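Local coordinates for putative uncharacterized protein (Streptococcus mutans, PDB 3L7T), which binds zinc and belongs to the vicinal oxygen chelate (glyoxalase) superfamily, and may act as a lactoylglutathione lyase, at residues H41-D46 with F57-T62. Numbering follows the deposited sequence.
Sequences HDYKLD and FGNKLT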
loop_
_atom_site.group_PDB
_atom_site.type_symbol
_atom_site.label_atom_id
_atom_site.label_comp_id
_atom_site.label_asym_id
_atom_site.label_seq_id
_atom_site.Cartn_x
_atom_site.Cartn_y
_atom_site.Cartn_z
ATOM N N HIS A 41 -7.603 9.345 15.544
ATOM C CA HIS A 41 -6.585 8.712 14.700
ATOM C C HIS A 41 -5.184 8.735 15.291
ATOM O O HIS A 41 -4.217 8.496 14.575
ATOM C CB HIS A 41 -6.592 9.289 13.277
ATOM C CG HIS A 41 -6.099 10.703 13.184
ATOM N ND1 HIS A 41 -4.884 11.107 13.696
ATOM C CD2 HIS A 41 -6.611 11.778 12.541
ATOM C CE1 HIS A 41 -4.692 12.380 13.413
ATOM N NE2 HIS A 41 -5.733 12.816 12.724
ATOM N N ASP A 42 -5.075 9.008 16.595
ATOM C CA ASP A 42 -3.759 9.128 17.232
ATOM C C ASP A 42 -2.844 9.992 16.375
ATOM O O ASP A 42 -3.274 11.092 15.969
ATOM C CB ASP A 42 -3.202 7.743 17.546
ATOM C CG ASP A 42 -4.105 6.974 18.511
ATOM O OD1 ASP A 42 -4.606 7.620 19.463
ATOM O OD2 ASP A 42 -4.375 5.765 18.277
ATOM N N TYR A 43 -1.595 9.567 16.124
ATOM C CA TYR A 43 -0.682 10.413 15.343
ATOM C C TYR A 43 -0.797 10.049 13.893
ATOM O O TYR A 43 -0.812 8.851 13.537
ATOM C CB TYR A 43 0.788 10.255 15.794
ATOM C CG TYR A 43 0.992 10.766 17.209
ATOM C CD1 TYR A 43 1.306 12.103 17.435
ATOM C CD2 TYR A 43 0.870 9.923 18.295
ATOM C CE1 TYR A 43 1.509 12.594 18.701
ATOM C CE2 TYR A 43 1.036 10.416 19.596
ATOM C CZ TYR A 43 1.323 11.754 19.778
ATOM O OH TYR A 43 1.512 12.254 21.051
ATOM N N LYS A 44 -0.967 11.078 13.069
ATOM C CA LYS A 44 -1.006 10.900 11.634
ATOM C C LYS A 44 0.098 11.748 11.030
ATOM O O LYS A 44 0.165 12.957 11.264
ATOM C CB LYS A 44 -2.371 11.341 11.085
ATOM C CG LYS A 44 -2.500 11.190 9.546
ATOM C CD LYS A 44 -3.858 11.696 9.013
ATOM C CE LYS A 44 -3.976 11.447 7.512
ATOM N NZ LYS A 44 -3.371 12.548 6.676
ATOM N N LEU A 45 1.069 11.069 10.442
ATOM C CA LEU A 45 2.275 11.685 9.945
ATOM C C LEU A 45 2.214 11.587 8.418
ATOM O O LEU A 45 2.225 10.478 7.866
ATOM C CB LEU A 45 3.486 10.912 10.458
ATOM C CG LEU A 45 4.836 11.323 9.855
ATOM C CD1 LEU A 45 5.244 12.791 10.099
ATOM C CD2 LEU A 45 5.906 10.385 10.349
ATOM N N ASP A 46 2.190 12.740 7.749
ATOM C CA ASP A 46 2.065 12.764 6.285
ATOM C C ASP A 46 3.400 13.102 5.640
ATOM O O ASP A 46 3.984 14.166 5.908
ATOM C CB ASP A 46 1.024 13.802 5.873
ATOM C CG ASP A 46 -0.369 13.508 6.453
ATOM O OD1 ASP A 46 -0.735 12.313 6.615
ATOM O OD2 ASP A 46 -1.115 14.480 6.719
ATOM N N PHE A 57 0.258 6.104 10.352
ATOM C CA PHE A 57 -0.617 6.176 11.516
ATOM C C PHE A 57 -0.032 5.346 12.620
ATOM O O PHE A 57 0.270 4.186 12.421
ATOM C CB PHE A 57 -1.999 5.613 11.204
ATOM C CG PHE A 57 -2.827 6.487 10.302
ATOM C CD1 PHE A 57 -3.720 7.410 10.835
ATOM C CD2 PHE A 57 -2.793 6.301 8.927
ATOM C CE1 PHE A 57 -4.555 8.172 10.012
ATOM C CE2 PHE A 57 -3.651 7.031 8.088
ATOM C CZ PHE A 57 -4.519 7.981 8.649
ATOM N N GLY A 58 0.040 5.889 13.825
ATOM C CA GLY A 58 0.480 5.038 14.928
ATOM C C GLY A 58 0.303 5.828 16.190
ATOM O O GLY A 58 -0.201 6.948 16.170
ATOM N N ASN A 59 0.736 5.231 17.274
ATOM C CA ASN A 59 0.632 5.888 18.561
ATOM C C ASN A 59 1.940 5.687 19.315
ATOM O O ASN A 59 2.715 4.788 19.007
ATOM C CB ASN A 59 -0.555 5.334 19.344
ATOM C CG ASN A 59 -0.931 6.210 20.532
ATOM O OD1 ASN A 59 -0.417 7.306 20.669
ATOM N ND2 ASN A 59 -1.845 5.731 21.384
ATOM N N LYS A 60 2.233 6.597 20.246
ATOM C CA LYS A 60 3.515 6.593 20.940
ATOM C C LYS A 60 3.338 5.693 22.157
ATOM O O LYS A 60 2.244 5.645 22.692
ATOM C CB LYS A 60 3.823 8.016 21.417
ATOM C CG LYS A 60 4.310 8.919 20.336
ATOM C CD LYS A 60 4.443 10.346 20.799
ATOM C CE LYS A 60 4.872 11.207 19.631
ATOM N NZ LYS A 60 5.123 12.630 20.009
ATOM N N LEU A 61 4.392 4.980 22.563
ATOM C CA LEU A 61 4.281 3.976 23.642
ATOM C C LEU A 61 3.995 4.658 24.979
ATOM O O LEU A 61 3.434 4.053 25.887
ATOM C CB LEU A 61 5.575 3.166 23.766
ATOM C CG LEU A 61 5.757 1.846 23.006
ATOM C CD1 LEU A 61 5.391 1.957 21.535
ATOM C CD2 LEU A 61 7.223 1.403 23.155
ATOM N N THR A 62 4.368 5.927 25.065
ATOM C CA THR A 62 4.152 6.736 26.253
ATOM C C THR A 62 2.730 7.294 26.337
ATOM O O THR A 62 2.334 7.783 27.388
ATOM C CB THR A 62 5.142 7.921 26.303
ATOM O OG1 THR A 62 5.039 8.689 25.098
ATOM C CG2 THR A 62 6.574 7.433 26.444
HETATM O O HOH W 1 -2.403 9.487 20.885
HETATM O O HOH W 2 2.763 14.559 21.500
#
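Tyr43 and Gly58 face each other as an antiparallel hydrogen-bonded pair: Tyr43 N donates to Gly58 O (3.0 Å) and Gly58 N to Tyr43 O (3.1 Å), while Lys44 and Phe57 form the adjoining non-hydrogen-bonded pair. There the Lys44 chain runs beside the Phe57 side chain, and its CG stands over one face of the ring, 4.1 Å from the centroid, in a CH-pi contact. With CG anti to the backbone N (chi1 180°), the long aliphatic part of Lys44 can follow the ring before bending at chi4. That bend brings Lys44 NZ to Asp46 OD1 at 2.6 Å, on the syn side of the carboxylate, and the ammonium group also forms a salt bridge with the zinc ligand Glu55. Two charge partners thus hold the buried Lys44. Lys60, from the loop after the strand, crosses the Tyr43 ring at about a right angle, its CE 3.9 Å from the centroid and over the face. Gly58 puts no side chain on the Tyr43 face of the sheet, and its O lies in plane at the ring edge; His36 and Tyr16 stack with this ring. A water lies 2.7 Å from Tyr43 OH and is held weakly by Lys60 NZ. Beyond the paired residues, the Asp42 carboxylate stacks on the Asn59 amide, their planes 10° apart. Asn59 OD1 accepts from Lys60 N, Asp42 OD1 from Lys39 N, and a second water lies within hydrogen-bonding distance of both oxygens. Arg83 of the second subunit makes a cation-pi contact with Phe57, whose side chain lies about 5 Å from the bound zinc ion, nearest atoms. The paired residues lie on hairpin strands 42-49 and 52-58, part of the βαβββ module characteristic of vicinal oxygen chelate metalloproteins.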